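Local coordinates for fatty acid binding protein (Schistosoma mansoni, PDB 1VYG) that binds long-chain fatty acids such as arachidonic and oleic acid inside a beta-barrel and may take part in their transport, at residues 10-15 and 127-132; 38-43 and 53-58; 83-88 and 95-100. All coordinates share one frame; numbering follows the deposited sequence.

Interaction 1 of 3, residues 10-15 and 127-132; sequences WKLSES and AIRNYK. With ACD (arachidonic acid), chain B.
Arg129 and Ser15 meet as a non-hydrogen-bonded antiparallel pair, and their side chains join on the barrel's inner face. NH2 of Arg129 donates to OG of Ser15 at 3.1 Å, with the hydroxyl in the guanidinium plane. The Arg129 side chain bends at chi3 (78°), which turns the guanidinium back over Leu12. CD1 of Leu12 then lies 3.9 Å above the centre of one face. NE of Arg129 points to the arachidonate and donates to its O2 at 3.1 Å. One hydroxyl and one carboxylate oxygen thus fix how the flat group is turned.

Asn130 sits opposite a classic beta bulge. Its N donates to Glu14 O, while its O faces both Ser13 and Glu14. Ser13 N reaches Asn130 O at 2.9 Å in a nearly straight bond (174°). Ser13 OG also donates to Asn130 O, from above the carbonyl plane, and the bond from Glu14 N is weak.

Tyr131 pairs with Leu12 and returns to the inner face. Leu12 CB makes a CH-pi contact over the ring, 4.0 Å from the centroid of Tyr131. Arachidonate O2 lies at the edge of the tyrosine ring, in its plane; OH donates to it, though the modelled 2.4 Å between Tyr131 OH and O2 is doubtfully short. Arg129, Tyr131 and Arg109 together hold the carboxylate, as in the familiar head-group site of this family.

Lys132 pairs with Lys11 through two backbone bonds, and its CG packs 3.6 Å from Ser13 OG on the outer face.

The contact joins the first and last strands, 8-16 and 125-133. Strand 41-47 continues the sheet beyond the first and strand 115-122 beyond the last. Helix 18-23 packs near Ala127, and its Phe18 forms a cation-pi contact with Arg129.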
loop_
_atom_site.group_PDB
_atom_site.type_symbol
_atom_site.label_atom_id
_atom_site.label_comp_id
_atom_site.label_asym_id
_atom_site.label_seq_id
_atom_site.Cartn_x
_atom_site.Cartn_y
_atom_site.Cartn_z
ATOM N N TRP A 10 -1.545 9.816 6.696
ATOM C CA TRP A 10 -1.894 8.612 7.425
ATOM C C TRP A 10 -0.618 8.011 7.963
ATOM O O TRP A 10 0.342 7.890 7.239
ATOM C CB TRP A 10 -2.545 7.588 6.490
ATOM C CG TRP A 10 -3.802 8.029 5.795
ATOM C CD1 TRP A 10 -3.903 8.585 4.547
ATOM C CD2 TRP A 10 -5.138 7.919 6.286
ATOM N NE1 TRP A 10 -5.215 8.828 4.244
ATOM C CE2 TRP A 10 -5.993 8.438 5.294
ATOM C CE3 TRP A 10 -5.702 7.431 7.467
ATOM C CZ2 TRP A 10 -7.360 8.478 5.441
ATOM C CZ3 TRP A 10 -7.072 7.470 7.607
ATOM C CH2 TRP A 10 -7.885 7.989 6.601
ATOM N N LYS A 11 -0.602 7.642 9.237
ATOM C CA LYS A 11 0.562 6.992 9.841
ATOM C C LYS A 11 0.141 5.592 10.223
ATOM O O LYS A 11 -0.946 5.410 10.748
ATOM C CB LYS A 11 1.035 7.751 11.077
ATOM C CG LYS A 11 2.341 7.195 11.731
ATOM C CD LYS A 11 3.471 8.244 11.736
ATOM C CE LYS A 11 4.467 8.063 12.880
ATOM N NZ LYS A 11 4.656 9.333 13.675
ATOM N N LEU A 12 0.995 4.609 9.945
ATOM C CA LEU A 12 0.792 3.246 10.421
ATOM C C LEU A 12 0.732 3.241 11.939
ATOM O O LEU A 12 1.509 3.929 12.586
ATOM C CB LEU A 12 1.931 2.342 9.948
ATOM C CG LEU A 12 1.884 0.866 10.327
ATOM C CD1 LEU A 12 0.900 0.113 9.496
ATOM C CD2 LEU A 12 3.244 0.282 10.160
ATOM N N SER A 13 -0.216 2.486 12.493
ATOM C CA SER A 13 -0.339 2.317 13.927
ATOM C C SER A 13 -0.292 0.867 14.322
ATOM O O SER A 13 0.264 0.539 15.361
ATOM C CB SER A 13 -1.630 2.945 14.449
ATOM O OG SER A 13 -2.754 2.485 13.736
ATOM N N GLU A 14 -0.896 -0.013 13.538
ATOM C CA GLU A 14 -0.764 -1.449 13.804
ATOM C C GLU A 14 -0.621 -2.284 12.549
ATOM O O GLU A 14 -1.178 -1.979 11.509
ATOM C CB GLU A 14 -1.927 -1.987 14.618
ATOM C CG GLU A 14 -2.919 -0.943 15.050
ATOM C CD GLU A 14 -4.209 -1.561 15.502
ATOM O OE1 GLU A 14 -5.286 -1.012 15.149
ATOM O OE2 GLU A 14 -4.116 -2.600 16.215
ATOM N N SER A 15 0.133 -3.358 12.694
ATOM C CA SER A 15 0.391 -4.278 11.616
ATOM C C SER A 15 0.236 -5.691 12.169
ATOM O O SER A 15 0.874 -6.031 13.143
ATOM C CB SER A 15 1.806 -4.055 11.100
ATOM O OG SER A 15 2.138 -5.001 10.092
ATOM N N ALA A 127 -2.182 -10.065 5.720
ATOM C CA ALA A 127 -1.764 -9.185 6.764
ATOM C C ALA A 127 -2.714 -8.024 6.701
ATOM O O ALA A 127 -3.323 -7.752 5.676
ATOM C CB ALA A 127 -0.362 -8.723 6.531
ATOM N N ILE A 128 -2.867 -7.355 7.822
ATOM C CA ILE A 128 -3.731 -6.202 7.901
ATOM C C ILE A 128 -2.922 -5.128 8.566
ATOM O O ILE A 128 -2.271 -5.365 9.568
ATOM C CB ILE A 128 -5.006 -6.518 8.708
ATOM C CG1 ILE A 128 -5.878 -7.502 7.905
ATOM C CG2 ILE A 128 -5.756 -5.219 9.040
ATOM C CD1 ILE A 128 -7.074 -8.014 8.618
ATOM N N ARG A 129 -2.978 -3.940 7.989
ATOM C CA ARG A 129 -2.231 -2.814 8.484
ATOM C C ARG A 129 -3.161 -1.645 8.629
ATOM O O ARG A 129 -3.781 -1.224 7.682
ATOM C CB ARG A 129 -1.079 -2.512 7.538
ATOM C CG ARG A 129 0.113 -3.385 7.875
ATOM C CD ARG A 129 1.012 -3.689 6.733
ATOM N NE ARG A 129 1.893 -2.568 6.409
ATOM C CZ ARG A 129 2.959 -2.209 7.111
ATOM N NH1 ARG A 129 3.686 -1.186 6.700
ATOM N NH2 ARG A 129 3.307 -2.850 8.220
ATOM N N ASN A 130 -3.274 -1.149 9.845
ATOM C CA ASN A 130 -4.083 0.009 10.119
ATOM C C ASN A 130 -3.265 1.286 10.183
ATOM O O ASN A 130 -2.189 1.314 10.740
ATOM C CB ASN A 130 -4.833 -0.211 11.394
ATOM C CG ASN A 130 -5.934 -1.198 11.225
ATOM O OD1 ASN A 130 -6.169 -2.034 12.087
ATOM N ND2 ASN A 130 -6.629 -1.115 10.108
ATOM N N TYR A 131 -3.783 2.327 9.547
ATOM C CA TYR A 131 -3.210 3.643 9.583
ATOM C C TYR A 131 -4.196 4.584 10.299
ATOM O O TYR A 131 -5.367 4.594 10.002
ATOM C CB TYR A 131 -2.925 4.115 8.152
ATOM C CG TYR A 131 -1.743 3.423 7.487
ATOM C CD1 TYR A 131 -0.535 4.078 7.334
ATOM C CD2 TYR A 131 -1.840 2.119 7.001
ATOM C CE1 TYR A 131 0.547 3.472 6.722
ATOM C CE2 TYR A 131 -0.764 1.502 6.387
ATOM C CZ TYR A 131 0.432 2.185 6.262
ATOM O OH TYR A 131 1.518 1.614 5.675
ATOM N N LYS A 132 -3.710 5.341 11.279
ATOM C CA LYS A 132 -4.478 6.417 11.881
ATOM C C LYS A 132 -4.249 7.683 11.056
ATOM O O LYS A 132 -3.123 8.039 10.717
ATOM C CB LYS A 132 -4.071 6.659 13.335
ATOM C CG LYS A 132 -4.473 5.552 14.304
ATOM C CD LYS A 132 -4.206 5.962 15.787
ATOM C CE LYS A 132 -5.300 6.917 16.316
ATOM N NZ LYS A 132 -5.035 7.401 17.709
HETATM C C1 ACD B . 0.894 -0.418 3.069
HETATM C C2 ACD B . 0.903 -1.788 2.449
HETATM C C3 ACD B . 2.125 -1.895 1.542
HETATM C C4 ACD B . 2.667 -3.327 1.582
HETATM C C5 ACD B . 2.451 -4.036 0.250
HETATM C C6 ACD B . 3.164 -5.145 -0.001
HETATM C C7 ACD B . 4.147 -5.693 1.014
HETATM C C8 ACD B . 5.373 -5.981 0.234
HETATM C C9 ACD B . 6.620 -5.669 0.573
HETATM C C10 ACD B . 7.064 -4.961 1.814
HETATM C C11 ACD B . 8.514 -5.349 1.936
HETATM C C12 ACD B . 9.314 -4.888 2.878
HETATM C C13 ACD B . 8.836 -3.912 3.903
HETATM C C14 ACD B . 9.763 -2.706 3.900
HETATM C C15 ACD B . 9.393 -1.518 4.392
HETATM C C16 ACD B . 8.036 -1.275 5.034
HETATM C C17 ACD B . 7.224 -0.272 4.232
HETATM C C18 ACD B . 7.974 1.051 4.109
HETATM C C19 ACD B . 8.261 1.314 2.637
HETATM C C20 ACD B . 9.076 2.589 2.407
HETATM O O1 ACD B . 0.753 0.607 2.396
HETATM O O2 ACD B . 1.070 -0.358 4.383
#

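Interaction 2 of 3, residues 38-43 and 53-58; sequences VTPTVT and MLTEST. With ACD (arachidonic acid), chain B.
Ser57 OG stands between its own backbone N and carbonyl carbon (chi1 52°), and Val38 CG2 takes the same kind of place on its residue. These torsions point both groups at the fatty-acid tail. Val38 CG2 touches Ser57 CB at 3.9 Å and also faces the arachidonate. Ser57 OG lies 3.1 Å from the terminal carbon C20 of arachidonate, yet its polar partner is Lys60 O.

Pro40 touches both the ligand and the other segment. Its CG meets arachidonate C18 at 3.7 Å, while its CB rests on Thr55 CG2 at 3.6 Å. Val42 and Thr55 are a non-hydrogen-bonded pair. Their side chains lie side by side and point the same way, with Val42 CG1 3.6 Å from Thr55 OG1.

Thr41 pairs with Glu56, and Thr43 with Leu54, each through two backbone hydrogen bonds. On the outer face one water donates to Thr41 O and to Glu56 OE1 and accepts from Thr43 OG1. The water appears to bridge the strands; its modelled distances of 2.4 Å to Thr41 O and to Thr43 OG1 are doubtfully short.

This is the open end of a beta hairpin whose inner face lies against the fatty acid in the barrel interior. Strand 61-66 flanks strand 50-56, with Met53 and Thr55 making backbone hydrogen bonds with Cys64 and Leu62. On the other side, strand 8-16 meets strand 41-47. Helix 29-37 leads directly into the loop that carries Val38.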
loop_
_atom_site.group_PDB
_atom_site.type_symbol
_atom_site.label_atom_id
_atom_site.label_comp_id
_atom_site.label_asym_id
_atom_site.label_seq_id
_atom_site.Cartn_x
_atom_site.Cartn_y
_atom_site.Cartn_z
ATOM N N VAL A 38 9.478 -0.211 11.053
ATOM C CA VAL A 38 9.120 1.156 10.680
ATOM C C VAL A 38 7.623 1.361 10.521
ATOM O O VAL A 38 6.874 0.442 10.193
ATOM C CB VAL A 38 9.798 1.642 9.389
ATOM C CG1 VAL A 38 11.263 1.239 9.361
ATOM C CG2 VAL A 38 9.051 1.139 8.161
ATOM N N THR A 39 7.223 2.602 10.757
ATOM C CA THR A 39 5.838 3.020 10.711
ATOM C C THR A 39 5.747 4.116 9.652
ATOM O O THR A 39 5.961 5.286 9.934
ATOM C CB THR A 39 5.378 3.513 12.104
ATOM O OG1 THR A 39 6.244 4.544 12.581
ATOM C CG2 THR A 39 5.556 2.424 13.148
ATOM N N PRO A 40 5.447 3.729 8.422
ATOM C CA PRO A 40 5.386 4.687 7.338
ATOM C C PRO A 40 4.237 5.654 7.499
ATOM O O PRO A 40 3.288 5.395 8.242
ATOM C CB PRO A 40 5.143 3.800 6.116
ATOM C CG PRO A 40 5.506 2.499 6.528
ATOM C CD PRO A 40 5.113 2.383 7.934
ATOM N N THR A 41 4.345 6.754 6.769
ATOM C CA THR A 41 3.317 7.748 6.681
ATOM C C THR A 41 2.986 7.856 5.223
ATOM O O THR A 41 3.805 8.292 4.438
ATOM C CB THR A 41 3.835 9.083 7.237
ATOM O OG1 THR A 41 4.056 8.943 8.646
ATOM C CG2 THR A 41 2.792 10.190 7.169
ATOM N N VAL A 42 1.792 7.429 4.847
ATOM C CA VAL A 42 1.365 7.567 3.467
ATOM C C VAL A 42 0.411 8.753 3.315
ATOM O O VAL A 42 -0.390 9.052 4.176
ATOM C CB VAL A 42 0.813 6.245 2.857
ATOM C CG1 VAL A 42 1.361 5.035 3.600
ATOM C CG2 VAL A 42 -0.680 6.201 2.848
ATOM N N THR A 43 0.562 9.433 2.197
ATOM C CA THR A 43 -0.180 10.617 1.873
ATOM C C THR A 43 -0.866 10.296 0.575
ATOM O O THR A 43 -0.266 9.716 -0.299
ATOM C CB THR A 43 0.830 11.767 1.695
ATOM O OG1 THR A 43 1.663 11.870 2.863
ATOM C CG2 THR A 43 0.147 13.123 1.584
ATOM N N MET A 53 0.024 8.418 -4.281
ATOM C CA MET A 53 0.218 7.876 -2.955
ATOM C C MET A 53 1.700 7.946 -2.628
ATOM O O MET A 53 2.508 7.253 -3.239
ATOM C CB MET A 53 -0.259 6.422 -2.886
ATOM C CG MET A 53 -0.093 5.828 -1.490
ATOM S SD MET A 53 -0.431 4.073 -1.339
ATOM C CE MET A 53 1.051 3.553 -0.572
ATOM N N LEU A 54 2.051 8.771 -1.651
ATOM C CA LEU A 54 3.427 8.896 -1.211
ATOM C C LEU A 54 3.620 8.127 0.082
ATOM O O LEU A 54 2.829 8.258 0.974
ATOM C CB LEU A 54 3.746 10.384 -1.013
ATOM C CG LEU A 54 4.927 10.812 -0.143
ATOM C CD1 LEU A 54 6.232 10.448 -0.819
ATOM C CD2 LEU A 54 4.849 12.286 0.112
ATOM N N THR A 55 4.682 7.341 0.192
ATOM C CA THR A 55 5.004 6.635 1.437
ATOM C C THR A 55 6.335 7.111 1.959
ATOM O O THR A 55 7.317 7.120 1.219
ATOM C CB THR A 55 5.026 5.104 1.216
ATOM O OG1 THR A 55 3.714 4.642 0.849
ATOM C CG2 THR A 55 5.338 4.336 2.539
ATOM N N GLU A 56 6.363 7.526 3.222
ATOM C CA GLU A 56 7.571 8.016 3.844
ATOM C C GLU A 56 7.913 7.208 5.071
ATOM O O GLU A 56 7.152 7.164 6.022
ATOM C CB GLU A 56 7.437 9.481 4.270
ATOM C CG GLU A 56 7.266 10.472 3.138
ATOM C CD GLU A 56 6.884 11.836 3.658
ATOM O OE1 GLU A 56 5.743 11.969 4.171
ATOM O OE2 GLU A 56 7.724 12.760 3.568
ATOM N N SER A 57 9.078 6.579 5.046
ATOM C CA SER A 57 9.655 5.982 6.239
ATOM C C SER A 57 11.117 6.361 6.293
ATOM O O SER A 57 11.640 7.057 5.418
ATOM C CB SER A 57 9.499 4.457 6.214
ATOM O OG SER A 57 9.993 3.911 5.001
ATOM N N THR A 58 11.783 5.888 7.327
ATOM C CA THR A 58 13.233 6.016 7.423
ATOM C C THR A 58 13.907 5.143 6.352
ATOM O O THR A 58 14.989 5.468 5.890
ATOM C CB THR A 58 13.706 5.634 8.844
ATOM O OG1 THR A 58 13.132 4.378 9.231
ATOM C CG2 THR A 58 13.167 6.647 9.887
HETATM C C1 ACD B . 0.894 -0.418 3.069
HETATM C C2 ACD B . 0.903 -1.788 2.449
HETATM C C3 ACD B . 2.125 -1.895 1.542
HETATM C C4 ACD B . 2.667 -3.327 1.582
HETATM C C5 ACD B . 2.451 -4.036 0.250
HETATM C C6 ACD B . 3.164 -5.145 -0.001
HETATM C C7 ACD B . 4.147 -5.693 1.014
HETATM C C8 ACD B . 5.373 -5.981 0.234
HETATM C C9 ACD B . 6.620 -5.669 0.573
HETATM C C10 ACD B . 7.064 -4.961 1.814
HETATM C C11 ACD B . 8.514 -5.349 1.936
HETATM C C12 ACD B . 9.314 -4.888 2.878
HETATM C C13 ACD B . 8.836 -3.912 3.903
HETATM C C14 ACD B . 9.763 -2.706 3.900
HETATM C C15 ACD B . 9.393 -1.518 4.392
HETATM C C16 ACD B . 8.036 -1.275 5.034
HETATM C C17 ACD B . 7.224 -0.272 4.232
HETATM C C18 ACD B . 7.974 1.051 4.109
HETATM C C19 ACD B . 8.261 1.314 2.637
HETATM C C20 ACD B . 9.076 2.589 2.407
HETATM O O1 ACD B . 0.753 0.607 2.396
HETATM O O2 ACD B . 1.070 -0.358 4.383
HETATM O O HOH W 1 3.560 10.528 3.541
#

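Interaction 3 of 3, residues 83-88 and 95-100; sequences KSVVEK and TQTQVD
Val85 and Thr97 lie at the middle of an antiparallel beta hairpin in the fatty acid-binding barrel. Val85 N donates to Thr97 O at 3.1 Å, and Thr97 N returns a bond to Val85 O at 2.9 Å. Lys83 with Val99, and Glu87 with Thr95, are each joined by two backbone hydrogen bonds in the same way. All six N-H groups of these pairs therefore find a carbonyl across the hairpin. The six acceptors are the carbonyls of the same residues.

At the non-hydrogen-bonded pairs the backbone polar groups face the flanking strands or loop: Ser84 and Val86 make backbone hydrogen bonds with Phe72 and Gly69, Gln96 and Gln98 with Ile107 and Thr105. The side chains of these pairs point to the barrel interior, where polar groups are satisfied from beyond the hairpin. Gln96 OE1 accepts from Arg109, a residue that binds the ligand carboxylate. This bond probably helps to position that arginine. Ser84 OG is hydrogen-bonded to Glu74 OE1, to which Gln98 NE2 makes a weak bond. Across the strands the inward side chains make van der Waals contacts: Ser84 OG lies 3.7 Å from Gln98 CG, and Val86 CG2 4.0 Å from Gln96 CB.

The outer face carries Lys83, Val85, Glu87, Thr95, Thr97 and Val99. Thr95 OG1 is hydrogen-bonded to Asn89 OD1, near the turn. The side chains of Val85 and Thr97 lie side by side, pointing the same way, with Val85 CG1 3.5 Å from Thr97 OG1. Lys83 bends at chi3 (-79°) and chi4 (88°), which folds its amine back across Val99 of the partner strand. Its NZ ends 3.3 Å from Val99 CG1.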
loop_
_atom_site.group_PDB
_atom_site.type_symbol
_atom_site.label_atom_id
_atom_site.label_comp_id
_atom_site.label_asym_id
_atom_site.label_seq_id
_atom_site.Cartn_x
_atom_site.Cartn_y
_atom_site.Cartn_z
ATOM N N LYS A 83 4.305 -4.970 -11.961
ATOM C CA LYS A 83 3.275 -4.337 -12.773
ATOM C C LYS A 83 2.065 -4.188 -11.889
ATOM O O LYS A 83 1.524 -5.188 -11.399
ATOM C CB LYS A 83 2.890 -5.204 -13.974
ATOM C CG LYS A 83 3.970 -5.389 -15.029
ATOM C CD LYS A 83 3.502 -6.401 -16.097
ATOM C CE LYS A 83 3.638 -7.858 -15.624
ATOM N NZ LYS A 83 2.440 -8.366 -14.876
ATOM N N SER A 84 1.619 -2.954 -11.703
ATOM C CA SER A 84 0.530 -2.683 -10.790
ATOM C C SER A 84 -0.704 -2.161 -11.491
ATOM O O SER A 84 -0.619 -1.529 -12.522
ATOM C CB SER A 84 1.002 -1.688 -9.738
ATOM O OG SER A 84 2.250 -2.103 -9.228
ATOM N N VAL A 85 -1.861 -2.464 -10.935
ATOM C CA VAL A 85 -3.083 -1.763 -11.280
ATOM C C VAL A 85 -3.791 -1.425 -9.964
ATOM O O VAL A 85 -3.860 -2.266 -9.074
ATOM C CB VAL A 85 -3.982 -2.609 -12.227
ATOM C CG1 VAL A 85 -4.499 -3.901 -11.553
ATOM C CG2 VAL A 85 -5.132 -1.795 -12.712
ATOM N N VAL A 86 -4.257 -0.186 -9.825
ATOM C CA VAL A 86 -5.170 0.192 -8.747
ATOM C C VAL A 86 -6.597 0.354 -9.282
ATOM O O VAL A 86 -6.850 1.218 -10.098
ATOM C CB VAL A 86 -4.765 1.517 -8.016
ATOM C CG1 VAL A 86 -5.553 1.660 -6.720
ATOM C CG2 VAL A 86 -3.256 1.579 -7.737
ATOM N N GLU A 87 -7.522 -0.468 -8.795
ATOM C CA GLU A 87 -8.938 -0.335 -9.120
ATOM C C GLU A 87 -9.683 0.445 -8.033
ATOM O O GLU A 87 -9.401 0.299 -6.854
ATOM C CB GLU A 87 -9.580 -1.719 -9.312
ATOM C CG GLU A 87 -8.870 -2.629 -10.320
ATOM C CD GLU A 87 -9.146 -2.287 -11.783
ATOM O OE1 GLU A 87 -8.706 -3.079 -12.676
ATOM O OE2 GLU A 87 -9.779 -1.228 -12.053
ATOM N N LYS A 88 -10.625 1.285 -8.443
ATOM C CA LYS A 88 -11.576 1.886 -7.516
ATOM C C LYS A 88 -12.731 0.913 -7.240
ATOM O O LYS A 88 -13.513 0.582 -8.136
ATOM C CB LYS A 88 -12.103 3.198 -8.081
ATOM C CG LYS A 88 -12.828 4.062 -7.079
ATOM C CD LYS A 88 -12.911 5.518 -7.547
ATOM C CE LYS A 88 -14.079 5.777 -8.495
ATOM N NZ LYS A 88 -14.597 7.186 -8.355
ATOM N N THR A 95 -8.071 -0.940 -4.533
ATOM C CA THR A 95 -7.362 -2.209 -4.538
ATOM C C THR A 95 -6.190 -2.237 -5.528
ATOM O O THR A 95 -6.368 -2.177 -6.730
ATOM C CB THR A 95 -8.349 -3.339 -4.831
ATOM O OG1 THR A 95 -9.402 -3.306 -3.861
ATOM C CG2 THR A 95 -7.710 -4.716 -4.634
ATOM N N GLN A 96 -4.987 -2.360 -4.984
ATOM C CA GLN A 96 -3.773 -2.285 -5.745
ATOM C C GLN A 96 -3.247 -3.683 -5.844
ATOM O O GLN A 96 -2.791 -4.239 -4.844
ATOM C CB GLN A 96 -2.757 -1.382 -5.040
ATOM C CG GLN A 96 -1.317 -1.629 -5.440
ATOM C CD GLN A 96 -0.400 -0.501 -5.055
ATOM O OE1 GLN A 96 -0.645 0.203 -4.077
ATOM N NE2 GLN A 96 0.672 -0.334 -5.811
ATOM N N THR A 97 -3.280 -4.253 -7.043
ATOM C CA THR A 97 -2.695 -5.570 -7.255
ATOM C C THR A 97 -1.310 -5.351 -7.852
ATOM O O THR A 97 -1.108 -4.454 -8.648
ATOM C CB THR A 97 -3.611 -6.500 -8.102
ATOM O OG1 THR A 97 -3.254 -6.425 -9.474
ATOM C CG2 THR A 97 -5.090 -6.034 -8.084
ATOM N N GLN A 98 -0.355 -6.151 -7.414
ATOM C CA GLN A 98 1.046 -5.951 -7.716
ATOM C C GLN A 98 1.536 -7.272 -8.252
ATOM O O GLN A 98 1.569 -8.272 -7.521
ATOM C CB GLN A 98 1.843 -5.587 -6.457
ATOM C CG GLN A 98 1.897 -4.110 -6.183
ATOM C CD GLN A 98 2.695 -3.765 -4.940
ATOM O OE1 GLN A 98 2.647 -4.476 -3.947
ATOM N NE2 GLN A 98 3.429 -2.672 -4.999
ATOM N N VAL A 99 1.920 -7.274 -9.523
ATOM C CA VAL A 99 2.330 -8.501 -10.171
ATOM C C VAL A 99 3.812 -8.461 -10.451
ATOM O O VAL A 99 4.299 -7.627 -11.196
ATOM C CB VAL A 99 1.536 -8.781 -11.453
ATOM C CG1 VAL A 99 1.997 -10.095 -12.080
ATOM C CG2 VAL A 99 0.047 -8.858 -11.136
ATOM N N ASP A 100 4.519 -9.339 -9.763
ATOM C CA ASP A 100 5.857 -9.740 -10.138
ATOM C C ASP A 100 5.783 -11.226 -10.571
ATOM O O ASP A 100 4.715 -11.852 -10.465
ATOM C CB ASP A 100 6.824 -9.461 -8.975
ATOM C CG ASP A 100 6.710 -10.462 -7.861
ATOM O OD1 ASP A 100 6.293 -10.108 -6.722
ATOM O OD2 ASP A 100 7.048 -11.632 -8.041
#

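Overall arrangement
All three contacts belong to one antiparallel sheet that curls into the barrel round the fatty acid. Interaction 1 joins the first and last strands; interactions 2 and 3 lie in separate hairpins in series within the loop it closes. Interactions 1 and 2 have centres about 11 Å apart and touch directly: Leu12 N lies 3.0 Å from Pro40 O, a probable hydrogen bond. Interaction 3 lies across the centre of the chain, its centre about 19 Å from that of interaction 1 and about 18 Å from that of interaction 2. Arg109 connects them at the ligand: it binds the carboxylate alongside Arg129 and Tyr131, lies beside Met53 and is hydrogen-bonded to Gln96.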